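PDB 3ID9: MutT/NUDIX family protein from Bacillus thuringiensis str. Al Hakam, which probably hydrolyses nucleoside diphosphates linked to another moiety, as other MutT/NUDIX enzymes do, although its own substrate is not established. Local coordinates for residues Q23-I29 and L50-V55; G28-E32 and L101-I105; R70-G74 and I121-Q125; L82-C86 and L96-F100. One frame throughout, in Å; residues are numbered along the deposited sequence.

Contact 1 of 4, residues Q23-I29 and L50-V55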
loop_
_atom_site.group_PDB
_atom_site.type_symbol
_atom_site.label_atom_id
_atom_site.label_comp_id
_atom_site.label_asym_id
_atom_site.label_seq_id
_atom_site.Cartn_x
_atom_site.Cartn_y
_atom_site.Cartn_z
ATOM N N GLN B 23 3.683 9.092 -11.059
ATOM C CA GLN B 23 4.208 7.916 -11.737
ATOM C C GLN B 23 4.185 6.794 -10.713
ATOM O O GLN B 23 4.749 6.927 -9.627
ATOM C CB GLN B 23 5.641 8.142 -12.212
ATOM C CG GLN B 23 6.297 6.873 -12.741
ATOM C CD GLN B 23 7.740 7.082 -13.188
ATOM O OE1 GLN B 23 8.602 7.493 -12.402
ATOM N NE2 GLN B 23 8.007 6.795 -14.461
ATOM N N VAL B 24 3.519 5.697 -11.049
ATOM C CA VAL B 24 3.431 4.568 -10.135
ATOM C C VAL B 24 4.204 3.352 -10.634
ATOM O O VAL B 24 4.085 2.951 -11.792
ATOM C CB VAL B 24 1.971 4.159 -9.905
ATOM C CG1 VAL B 24 1.893 3.125 -8.797
ATOM C CG2 VAL B 24 1.139 5.381 -9.559
ATOM N N ARG B 25 4.999 2.768 -9.746
ATOM C CA ARG B 25 5.793 1.594 -10.078
ATOM C C ARG B 25 5.527 0.427 -9.153
ATOM O O ARG B 25 5.445 0.590 -7.933
ATOM C CB ARG B 25 7.283 1.937 -10.047
ATOM C CG ARG B 25 7.702 2.737 -11.253
ATOM C CD ARG B 25 9.145 3.196 -11.224
ATOM N NE ARG B 25 9.444 3.810 -12.511
ATOM C CZ ARG B 25 9.585 3.123 -13.642
ATOM N NH1 ARG B 25 9.473 1.797 -13.636
ATOM N NH2 ARG B 25 9.797 3.764 -14.786
ATOM N N VAL B 26 5.383 -0.750 -9.753
ATOM C CA VAL B 26 5.147 -1.976 -9.007
ATOM C C VAL B 26 6.372 -2.869 -9.122
ATOM O O VAL B 26 7.077 -2.844 -10.127
ATOM C CB VAL B 26 3.924 -2.750 -9.549
ATOM C CG1 VAL B 26 2.657 -1.996 -9.228
ATOM C CG2 VAL B 26 4.051 -2.946 -11.057
ATOM N N THR B 27 6.625 -3.649 -8.080
ATOM C CA THR B 27 7.759 -4.565 -8.061
ATOM C C THR B 27 7.247 -5.882 -7.524
ATOM O O THR B 27 6.457 -5.904 -6.576
ATOM C CB THR B 27 8.894 -4.045 -7.152
ATOM O OG1 THR B 27 9.550 -2.952 -7.799
ATOM C CG2 THR B 27 9.904 -5.145 -6.857
ATOM N N GLY B 28 7.690 -6.975 -8.138
ATOM C CA GLY B 28 7.241 -8.278 -7.703
ATOM C C GLY B 28 8.287 -9.066 -6.941
ATOM O O GLY B 28 9.470 -9.055 -7.279
ATOM N N ILE B 29 7.840 -9.749 -5.897
ATOM C CA ILE B 29 8.716 -10.575 -5.097
ATOM C C ILE B 29 8.064 -11.947 -4.984
ATOM O O ILE B 29 7.153 -12.165 -4.175
ATOM C CB ILE B 29 8.965 -9.948 -3.712
ATOM C CG1 ILE B 29 9.850 -8.710 -3.895
ATOM C CG2 ILE B 29 9.624 -10.951 -2.786
ATOM C CD1 ILE B 29 10.356 -8.095 -2.626
ATOM N N LEU B 50 14.926 -7.239 -9.411
ATOM C CA LEU B 50 13.547 -7.654 -9.228
ATOM C C LEU B 50 12.672 -7.268 -10.417
ATOM O O LEU B 50 12.900 -6.258 -11.077
ATOM C CB LEU B 50 12.991 -7.042 -7.951
ATOM C CG LEU B 50 13.645 -7.527 -6.662
ATOM C CD1 LEU B 50 13.287 -6.585 -5.513
ATOM C CD2 LEU B 50 13.182 -8.953 -6.370
ATOM N N PRO B 51 11.673 -8.094 -10.724
ATOM C CA PRO B 51 10.786 -7.785 -11.847
ATOM C C PRO B 51 9.818 -6.675 -11.447
ATOM O O PRO B 51 9.359 -6.630 -10.311
ATOM C CB PRO B 51 10.083 -9.114 -12.100
ATOM C CG PRO B 51 10.005 -9.710 -10.707
ATOM C CD PRO B 51 11.384 -9.427 -10.167
ATOM N N GLY B 52 9.523 -5.780 -12.381
ATOM C CA GLY B 52 8.610 -4.690 -12.106
ATOM C C GLY B 52 8.572 -3.696 -13.246
ATOM O O GLY B 52 9.187 -3.913 -14.284
ATOM N N GLY B 53 7.844 -2.605 -13.056
ATOM C CA GLY B 53 7.754 -1.597 -14.088
ATOM C C GLY B 53 6.700 -0.542 -13.808
ATOM O O GLY B 53 6.037 -0.543 -12.767
ATOM N N ARG B 54 6.545 0.359 -14.766
ATOM C CA ARG B 54 5.587 1.447 -14.669
ATOM C C ARG B 54 4.144 0.966 -14.812
ATOM O O ARG B 54 3.833 0.112 -15.641
ATOM C CB ARG B 54 5.873 2.476 -15.765
ATOM C CG ARG B 54 6.072 3.895 -15.274
ATOM C CD ARG B 54 5.267 4.872 -16.121
ATOM N NE ARG B 54 5.236 4.468 -17.524
ATOM C CZ ARG B 54 4.248 4.770 -18.364
ATOM N NH1 ARG B 54 3.212 5.486 -17.941
ATOM N NH2 ARG B 54 4.284 4.338 -19.622
ATOM N N VAL B 55 3.264 1.513 -13.987
ATOM C CA VAL B 55 1.852 1.180 -14.073
ATOM C C VAL B 55 1.332 2.078 -15.202
ATOM O O VAL B 55 1.391 3.298 -15.102
ATOM C CB VAL B 55 1.135 1.495 -12.749
ATOM C CG1 VAL B 55 -0.370 1.288 -12.893
ATOM C CG2 VAL B 55 1.693 0.601 -11.653
HETATM O O HOH W 1 2.319 5.499 -13.695
HETATM O O HOH W 2 11.163 -3.356 -10.723
#

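Contact 2 of 4, residues G28-E32 and L101-I105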
loop_
_atom_site.group_PDB
_atom_site.type_symbol
_atom_site.label_atom_id
_atom_site.label_comp_id
_atom_site.label_asym_id
_atom_site.label_seq_id
_atom_site.Cartn_x
_atom_site.Cartn_y
_atom_site.Cartn_z
ATOM N N GLY B 28 7.690 -6.975 -8.138
ATOM C CA GLY B 28 7.241 -8.278 -7.703
ATOM C C GLY B 28 8.287 -9.066 -6.941
ATOM O O GLY B 28 9.470 -9.055 -7.279
ATOM N N ILE B 29 7.840 -9.749 -5.897
ATOM C CA ILE B 29 8.716 -10.575 -5.097
ATOM C C ILE B 29 8.064 -11.947 -4.984
ATOM O O ILE B 29 7.153 -12.165 -4.175
ATOM C CB ILE B 29 8.965 -9.948 -3.712
ATOM C CG1 ILE B 29 9.850 -8.710 -3.895
ATOM C CG2 ILE B 29 9.624 -10.951 -2.786
ATOM C CD1 ILE B 29 10.356 -8.095 -2.626
ATOM N N LEU B 30 8.530 -12.854 -5.841
ATOM C CA LEU B 30 8.026 -14.216 -5.903
ATOM C C LEU B 30 9.061 -15.117 -5.254
ATOM O O LEU B 30 10.135 -15.361 -5.813
ATOM C CB LEU B 30 7.791 -14.611 -7.366
ATOM C CG LEU B 30 6.915 -15.834 -7.673
ATOM C CD1 LEU B 30 6.806 -15.997 -9.185
ATOM C CD2 LEU B 30 7.507 -17.094 -7.047
ATOM N N ILE B 31 8.724 -15.603 -4.066
ATOM C CA ILE B 31 9.602 -16.461 -3.291
ATOM C C ILE B 31 9.128 -17.906 -3.301
ATOM O O ILE B 31 7.945 -18.189 -3.114
ATOM C CB ILE B 31 9.665 -15.993 -1.826
ATOM C CG1 ILE B 31 10.178 -14.556 -1.768
ATOM C CG2 ILE B 31 10.547 -16.921 -1.014
ATOM C CD1 ILE B 31 9.955 -13.888 -0.417
ATOM N N GLU B 32 10.069 -18.814 -3.531
ATOM C CA GLU B 32 9.805 -20.246 -3.541
ATOM C C GLU B 32 11.075 -20.917 -3.033
ATOM O O GLU B 32 12.177 -20.623 -3.503
ATOM C CB GLU B 32 9.456 -20.736 -4.953
ATOM C CG GLU B 32 8.023 -20.425 -5.382
ATOM C CD GLU B 32 7.648 -21.048 -6.719
ATOM O OE1 GLU B 32 8.325 -22.006 -7.138
ATOM O OE2 GLU B 32 6.664 -20.595 -7.347
ATOM N N LEU B 101 4.089 -9.152 -2.785
ATOM C CA LEU B 101 4.554 -10.509 -2.537
ATOM C C LEU B 101 3.679 -11.290 -3.506
ATOM O O LEU B 101 2.453 -11.260 -3.398
ATOM C CB LEU B 101 4.261 -10.965 -1.109
ATOM C CG LEU B 101 5.275 -10.497 -0.067
ATOM C CD1 LEU B 101 4.871 -11.003 1.314
ATOM C CD2 LEU B 101 6.652 -11.013 -0.449
ATOM N N LEU B 102 4.305 -11.961 -4.467
ATOM C CA LEU B 102 3.573 -12.715 -5.471
ATOM C C LEU B 102 3.573 -14.216 -5.229
ATOM O O LEU B 102 4.407 -14.744 -4.494
ATOM C CB LEU B 102 4.163 -12.432 -6.852
ATOM C CG LEU B 102 4.087 -10.980 -7.314
ATOM C CD1 LEU B 102 4.890 -10.791 -8.602
ATOM C CD2 LEU B 102 2.626 -10.604 -7.524
ATOM N N GLU B 103 2.616 -14.889 -5.856
ATOM C CA GLU B 103 2.488 -16.337 -5.775
ATOM C C GLU B 103 2.172 -16.867 -7.177
ATOM O O GLU B 103 1.380 -16.273 -7.913
ATOM C CB GLU B 103 1.372 -16.705 -4.806
ATOM C CG GLU B 103 1.144 -18.186 -4.639
ATOM C CD GLU B 103 0.230 -18.489 -3.467
ATOM O OE1 GLU B 103 0.663 -18.276 -2.309
ATOM O OE2 GLU B 103 -0.918 -18.930 -3.704
ATOM N N ARG B 104 2.804 -17.976 -7.551
ATOM C CA ARG B 104 2.578 -18.576 -8.866
ATOM C C ARG B 104 1.226 -19.281 -8.937
ATOM O O ARG B 104 0.769 -19.864 -7.954
ATOM C CB ARG B 104 3.675 -19.598 -9.187
ATOM C CG ARG B 104 4.565 -19.215 -10.357
ATOM C CD ARG B 104 5.169 -20.440 -11.025
ATOM N NE ARG B 104 5.859 -21.296 -10.072
ATOM C CZ ARG B 104 6.295 -22.523 -10.344
ATOM N NH1 ARG B 104 6.112 -23.042 -11.553
ATOM N NH2 ARG B 104 6.909 -23.232 -9.401
ATOM N N ILE B 105 0.589 -19.222 -10.102
ATOM C CA ILE B 105 -0.694 -19.889 -10.305
ATOM C C ILE B 105 -0.675 -20.602 -11.656
ATOM O O ILE B 105 0.382 -21.038 -12.118
ATOM C CB ILE B 105 -1.875 -18.892 -10.275
ATOM C CG1 ILE B 105 -1.691 -17.823 -11.352
ATOM C CG2 ILE B 105 -1.983 -18.258 -8.899
ATOM C CD1 ILE B 105 -2.860 -16.865 -11.469
HETATM O O HOH W 3 5.661 -17.666 -3.988
HETATM O O HOH W 4 4.699 -19.290 -6.063
#

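Contact 3 of 4, residues R70-G74 and I121-Q125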
loop_
_atom_site.group_PDB
_atom_site.type_symbol
_atom_site.label_atom_id
_atom_site.label_comp_id
_atom_site.label_asym_id
_atom_site.label_seq_id
_atom_site.Cartn_x
_atom_site.Cartn_y
_atom_site.Cartn_z
ATOM N N ARG B 70 4.509 -11.325 -16.760
ATOM C CA ARG B 70 4.592 -12.228 -17.893
ATOM C C ARG B 70 5.401 -11.722 -19.082
ATOM O O ARG B 70 5.710 -12.492 -19.986
ATOM C CB ARG B 70 3.208 -12.736 -18.327
ATOM C CG ARG B 70 2.106 -11.736 -18.563
ATOM C CD ARG B 70 0.767 -12.485 -18.437
ATOM N NE ARG B 70 -0.399 -11.639 -18.678
ATOM C CZ ARG B 70 -1.652 -11.984 -18.387
ATOM N NH1 ARG B 70 -1.918 -13.162 -17.835
ATOM N NH2 ARG B 70 -2.640 -11.144 -18.643
ATOM N N GLU B 71 5.776 -10.448 -19.070
ATOM C CA GLU B 71 6.598 -9.917 -20.146
ATOM C C GLU B 71 8.064 -10.178 -19.791
ATOM O O GLU B 71 8.909 -10.318 -20.670
ATOM C CB GLU B 71 6.399 -8.410 -20.319
ATOM C CG GLU B 71 4.951 -7.968 -20.511
ATOM C CD GLU B 71 4.826 -6.489 -20.871
ATOM O OE1 GLU B 71 5.580 -5.667 -20.302
ATOM O OE2 GLU B 71 3.964 -6.148 -21.714
ATOM N N GLU B 72 8.360 -10.264 -18.498
ATOM C CA GLU B 72 9.732 -10.482 -18.055
ATOM C C GLU B 72 10.051 -11.900 -17.596
ATOM O O GLU B 72 11.219 -12.266 -17.535
ATOM C CB GLU B 72 10.085 -9.489 -16.935
ATOM C CG GLU B 72 9.944 -8.021 -17.353
ATOM C CD GLU B 72 10.270 -7.030 -16.234
ATOM O OE1 GLU B 72 9.639 -7.096 -15.158
ATOM O OE2 GLU B 72 11.159 -6.172 -16.433
ATOM N N THR B 73 9.031 -12.700 -17.287
ATOM C CA THR B 73 9.248 -14.073 -16.821
ATOM C C THR B 73 8.268 -15.072 -17.445
ATOM O O THR B 73 8.391 -16.280 -17.245
ATOM C CB THR B 73 9.070 -14.198 -15.289
ATOM O OG1 THR B 73 7.672 -14.328 -14.986
ATOM C CG2 THR B 73 9.619 -12.973 -14.571
ATOM N N GLY B 74 7.288 -14.568 -18.185
ATOM C CA GLY B 74 6.310 -15.446 -18.794
ATOM C C GLY B 74 5.454 -16.246 -17.817
ATOM O O GLY B 74 4.687 -17.109 -18.239
ATOM N N ILE B 121 12.239 -16.259 -24.952
ATOM C CA ILE B 121 12.788 -16.905 -23.767
ATOM C C ILE B 121 13.244 -15.837 -22.780
ATOM O O ILE B 121 13.980 -14.917 -23.131
ATOM C CB ILE B 121 13.965 -17.827 -24.145
ATOM C CG1 ILE B 121 13.490 -18.855 -25.183
ATOM C CG2 ILE B 121 14.493 -18.547 -22.906
ATOM C CD1 ILE B 121 14.604 -19.680 -25.799
ATOM N N HIS B 122 12.805 -15.965 -21.539
ATOM C CA HIS B 122 13.136 -14.987 -20.517
ATOM C C HIS B 122 14.383 -15.308 -19.713
ATOM O O HIS B 122 14.711 -16.473 -19.498
ATOM C CB HIS B 122 11.955 -14.852 -19.565
ATOM C CG HIS B 122 10.659 -14.587 -20.263
ATOM N ND1 HIS B 122 10.376 -13.385 -20.862
ATOM C CD2 HIS B 122 9.589 -15.388 -20.474
ATOM C CE1 HIS B 122 9.175 -13.448 -21.418
ATOM N NE2 HIS B 122 8.679 -14.650 -21.198
ATOM N N ASP B 123 15.071 -14.258 -19.277
ATOM C CA ASP B 123 16.258 -14.402 -18.451
ATOM C C ASP B 123 15.766 -14.407 -17.012
ATOM O O ASP B 123 15.394 -13.370 -16.469
ATOM C CB ASP B 123 17.218 -13.237 -18.685
ATOM C CG ASP B 123 17.793 -13.233 -20.089
ATOM O OD1 ASP B 123 17.904 -14.321 -20.694
ATOM O OD2 ASP B 123 18.151 -12.147 -20.586
ATOM N N VAL B 124 15.765 -15.584 -16.399
ATOM C CA VAL B 124 15.271 -15.743 -15.038
ATOM C C VAL B 124 16.183 -16.585 -14.161
ATOM O O VAL B 124 16.793 -17.560 -14.613
ATOM C CB VAL B 124 13.874 -16.396 -15.062
ATOM C CG1 VAL B 124 13.366 -16.639 -13.651
ATOM C CG2 VAL B 124 12.921 -15.513 -15.837
ATOM N N GLN B 125 16.255 -16.215 -12.891
ATOM C CA GLN B 125 17.076 -16.939 -11.947
ATOM C C GLN B 125 16.456 -16.868 -10.552
ATOM O O GLN B 125 15.956 -15.826 -10.130
ATOM C CB GLN B 125 18.477 -16.336 -11.934
ATOM C CG GLN B 125 19.438 -17.065 -11.039
ATOM C CD GLN B 125 20.774 -16.356 -10.890
ATOM O OE1 GLN B 125 21.640 -16.828 -10.164
ATOM N NE2 GLN B 125 20.944 -15.221 -11.569
HETATM O O HOH W 5 5.845 -14.373 -22.316
HETATM O O HOH W 6 13.699 -11.536 -17.875
#

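Contact 4 of 4, residues L82-C86 and L96-F100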
loop_
_atom_site.group_PDB
_atom_site.type_symbol
_atom_site.label_atom_id
_atom_site.label_comp_id
_atom_site.label_asym_id
_atom_site.label_seq_id
_atom_site.Cartn_x
_atom_site.Cartn_y
_atom_site.Cartn_z
ATOM N N LEU B 82 0.386 -6.721 -0.128
ATOM C CA LEU B 82 1.119 -5.498 -0.380
ATOM C C LEU B 82 2.247 -5.573 0.646
ATOM O O LEU B 82 2.000 -5.637 1.850
ATOM C CB LEU B 82 0.207 -4.311 -0.088
ATOM C CG LEU B 82 0.479 -2.921 -0.642
ATOM C CD1 LEU B 82 1.972 -2.673 -0.625
ATOM C CD2 LEU B 82 -0.088 -2.805 -2.044
ATOM N N LEU B 83 3.486 -5.583 0.186
ATOM C CA LEU B 83 4.592 -5.684 1.118
ATOM C C LEU B 83 5.172 -4.354 1.568
ATOM O O LEU B 83 5.456 -4.150 2.753
ATOM C CB LEU B 83 5.723 -6.516 0.505
ATOM C CG LEU B 83 6.995 -6.540 1.359
ATOM C CD1 LEU B 83 6.739 -7.379 2.606
ATOM C CD2 LEU B 83 8.160 -7.108 0.563
ATOM N N TYR B 84 5.342 -3.443 0.622
ATOM C CA TYR B 84 5.978 -2.191 0.943
ATOM C C TYR B 84 5.545 -1.090 -0.007
ATOM O O TYR B 84 5.439 -1.301 -1.218
ATOM C CB TYR B 84 7.491 -2.402 0.853
ATOM C CG TYR B 84 8.346 -1.266 1.333
ATOM C CD1 TYR B 84 8.603 -1.086 2.691
ATOM C CD2 TYR B 84 8.938 -0.391 0.427
ATOM C CE1 TYR B 84 9.439 -0.060 3.136
ATOM C CE2 TYR B 84 9.773 0.635 0.857
ATOM C CZ TYR B 84 10.022 0.794 2.210
ATOM O OH TYR B 84 10.873 1.796 2.627
ATOM N N VAL B 85 5.289 0.083 0.556
ATOM C CA VAL B 85 4.884 1.236 -0.223
ATOM C C VAL B 85 5.878 2.340 0.091
ATOM O O VAL B 85 6.128 2.669 1.252
ATOM C CB VAL B 85 3.442 1.689 0.125
ATOM C CG1 VAL B 85 3.120 2.984 -0.597
ATOM C CG2 VAL B 85 2.444 0.610 -0.288
ATOM N N CYS B 86 6.472 2.882 -0.961
ATOM C CA CYS B 86 7.455 3.938 -0.817
ATOM C C CYS B 86 7.015 5.112 -1.680
ATOM O O CYS B 86 6.781 4.953 -2.879
ATOM C CB CYS B 86 8.830 3.425 -1.272
ATOM S SG CYS B 86 10.130 4.689 -1.325
ATOM N N LEU B 96 5.302 6.929 -6.548
ATOM C CA LEU B 96 4.736 5.981 -5.613
ATOM C C LEU B 96 5.254 4.612 -6.074
ATOM O O LEU B 96 5.057 4.216 -7.223
ATOM C CB LEU B 96 3.211 6.043 -5.661
ATOM C CG LEU B 96 2.486 5.216 -4.602
ATOM C CD1 LEU B 96 2.911 5.671 -3.214
ATOM C CD2 LEU B 96 0.991 5.368 -4.777
ATOM N N HIS B 97 5.946 3.907 -5.187
ATOM C CA HIS B 97 6.504 2.599 -5.519
ATOM C C HIS B 97 5.909 1.488 -4.647
ATOM O O HIS B 97 6.143 1.448 -3.440
ATOM C CB HIS B 97 8.029 2.631 -5.347
ATOM C CG HIS B 97 8.718 1.388 -5.820
ATOM N ND1 HIS B 97 10.040 1.111 -5.532
ATOM C CD2 HIS B 97 8.273 0.351 -6.574
ATOM C CE1 HIS B 97 10.377 -0.040 -6.084
ATOM N NE2 HIS B 97 9.322 -0.522 -6.723
ATOM N N ILE B 98 5.150 0.587 -5.262
ATOM C CA ILE B 98 4.537 -0.522 -4.531
ATOM C C ILE B 98 5.224 -1.872 -4.797
ATOM O O ILE B 98 5.480 -2.231 -5.946
ATOM C CB ILE B 98 3.027 -0.688 -4.888
ATOM C CG1 ILE B 98 2.217 0.532 -4.441
ATOM C CG2 ILE B 98 2.468 -1.921 -4.203
ATOM C CD1 ILE B 98 2.229 1.674 -5.415
ATOM N N THR B 99 5.506 -2.612 -3.726
ATOM C CA THR B 99 6.131 -3.927 -3.825
ATOM C C THR B 99 5.140 -5.007 -3.403
ATOM O O THR B 99 4.609 -4.973 -2.288
ATOM C CB THR B 99 7.387 -4.038 -2.927
ATOM O OG1 THR B 99 8.458 -3.281 -3.501
ATOM C CG2 THR B 99 7.829 -5.490 -2.797
ATOM N N PHE B 100 4.902 -5.971 -4.291
ATOM C CA PHE B 100 3.961 -7.061 -4.024
ATOM C C PHE B 100 4.607 -8.420 -3.767
ATOM O O PHE B 100 5.553 -8.798 -4.452
ATOM C CB PHE B 100 3.013 -7.265 -5.212
ATOM C CG PHE B 100 1.989 -6.192 -5.384
ATOM C CD1 PHE B 100 1.980 -5.406 -6.531
ATOM C CD2 PHE B 100 1.001 -5.993 -4.420
ATOM C CE1 PHE B 100 1.000 -4.441 -6.720
ATOM C CE2 PHE B 100 0.016 -5.031 -4.596
ATOM C CZ PHE B 100 0.012 -4.251 -5.746
HETATM O O HOH W 7 8.006 -0.532 -2.624
#

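Contact 1 of 4, residues Q23-I29 and L50-V55
Antiparallel strand pairing joins Q23-I29 to L50-V55 in the mixed sheet of the NUDIX domain, where the second segment leads into the Nudix box that starts at G53. V26 and G53 form a hydrogen-bonded pair, with V26 N to G53 O at 3.1 Å and G53 N to V26 O at 3.0 Å. Two further bonds flank it, V55 N to V24 O (2.7 Å) and G28 N to P51 O (2.8 Å). T27 and G52 are a non-hydrogen-bonded pair with CA atoms 4.1 Å apart. On the V26 side, V55 CG2 lies 3.7 Å from V26 CG1 and also meets V24 CG1, a methyl anti to the backbone N (chi1 -172°); A64 and L61 of helix 61-72 cover this apolar cluster. T27 CG2 turns the other way, against L50 CB, while T27 OG1 is engaged by H97. R25 extends over R54 CG, which sits 3.8 Å above one face of its guanidinium, and the two guanidinium planes are 68° apart. Q23 NE2 touches the same CG, the glutamine crossing R54 at about a right angle. A water links V24 N with V55 O. The R25 guanidinium rests on the aliphatic part of R54, which leaves the two charged ends apart, R25 NH2 to R54 NE being 5.4 Å, while the main-chain bonds fix where the Nudix box leaves the sheet.

Contact 2 of 4, residues G28-E32 and L101-I105
R104 and E32 close the outer end of a parallel strand contact with a two-pronged salt bridge, which can be followed along the arginine. R104 CB starts 3.6 Å from E32 OE2. R104 CG passes L30 CD1 at 4.1 Å, so the aliphatic stem rests against a leucine. The chain then bends at chi3 (-54°), and its NE donates to E32 OE2 at 2.9 Å, almost within the guanidinium plane. R104 NH2 completes the grip with E32 OE1, also at 2.9 Å, tilted somewhat from that plane. Both carboxylate oxygens use their syn lone pairs, and the two flat groups are nearly coplanar, 24° apart. One water bridges E32 OE2 and R104 N, and another spans I31 O and L102 O where the strands diverge. Further in, L102 N donates to I29 O (2.9 Å), approaching from well above the carbonyl plane, 49° out of it. L102 CD1 lies over G28 CA at 3.6 Å, and L101 CD2 meets I29 CG2 at 3.8 Å. M65 and M69 of helix 61-72 cover L102, whereas L101 turns to L83 and L149 on the other face. Direct main-chain bonding thus gives way to water as strands 23-32 and 95-104 splay apart, and the side-on ion pair, whose two bonds fix the rotation of both groups, spans the widening gap.

Contact 3 of 4, residues R70-G74 and I121-Q125
Chi1 of -52° sets H122 CG anti to its own carbonyl carbon, and chi2 of -71° lays the imidazole along the end of helix 61-72, one face covered by the T73-G74 peptide. H122 CD2 is 3.3 Å from T73 C, and G74 N stands 3.2 Å above the ring plane near its rim. H122 CE1 comes to 3.2 Å from E71 O, while H122 CB meets E72 O at 3.4 Å. T73 is the first residue to leave helical geometry, and G74, at positive phi, returns a weak bond from its N to R70 O. Waters carry the polar links between the segments: one joins R70 O to H122 NE2 at the ring's edge (3.1 Å from NE2), another donates to E72 O (2.6 Å) and D123 O. V124 CG2 adds apolar contact with T73 CB at 4.1 Å. T73 OG1 is bound to M69 O and L75 N, and E72 OE1 accepts from G52 N. The contact lies at the surface, joining the C-terminal end of the Nudix-box helix to the lead-in and first residue of strand 124-128, with V39 of strand 35-40 packed against E72 and T73.

Contact 4 of 4, residues L82-C86 and L96-F100
A classic beta bulge sets two residues, L83 and Y84, against the single residue T99 in an otherwise regular antiparallel pairing. Among the main-chain bonds, T99 O takes L83 N at 2.8 Å and, weakly, Y84 N at 3.4 Å; T99 N returns to Y84 O. C86 and H97 form a second hydrogen-bonded pair, with C86 N to H97 O at 2.9 Å and H97 N to C86 O at 2.7 Å. Apolar contacts gather on the face of L82, V85, I98 and F100. L82 CD2 touches F100 CE2 (3.4 Å) and I98 CG2 (3.5 Å), and that I98 methyl also lies over one face of the F100 ring. V85 CG1 meets L96 CD1. Away from that face, L83 CD2 lies alongside T99 CG2 at 3.7 Å. A single water forms the third group, giving hydrogen bonds to Y84 O and H97 O and sharing another with T99 OG1. The polar ends of Y84 and H97 go to Q156 and T27. F100 meets Y155 of the second subunit edge-to-face, and L82 packs on V85 of that subunit. The arrangement is a beta hairpin of strands 77-88 and 95-104, its register shifted by the bulge, within the Nudix fold.

Overall arrangement
From the N terminus, strand 23-32 enters contact 1, which closes a short loop through strand 35-40 when L50-V55 returns antiparallel. Contact 2 starts from the same strand, sharing G28 and I29, but waits for strand 95-104 and so closes a far longer loop. Helix 61-72 begins contact 3 in between, and its partner 121-125 comes after contact 2 has closed, so these two cross. Contact 4, the hairpin 82-86 with 96-100, falls within the loops of both. Contacts 1 and 4 meet at R25 O and I98 N, contacts 2 and 4 at I29 N and F100 O, strand 95-104 lying beside strand 23-32; contact 3 fastens the helix end to strand 124-128.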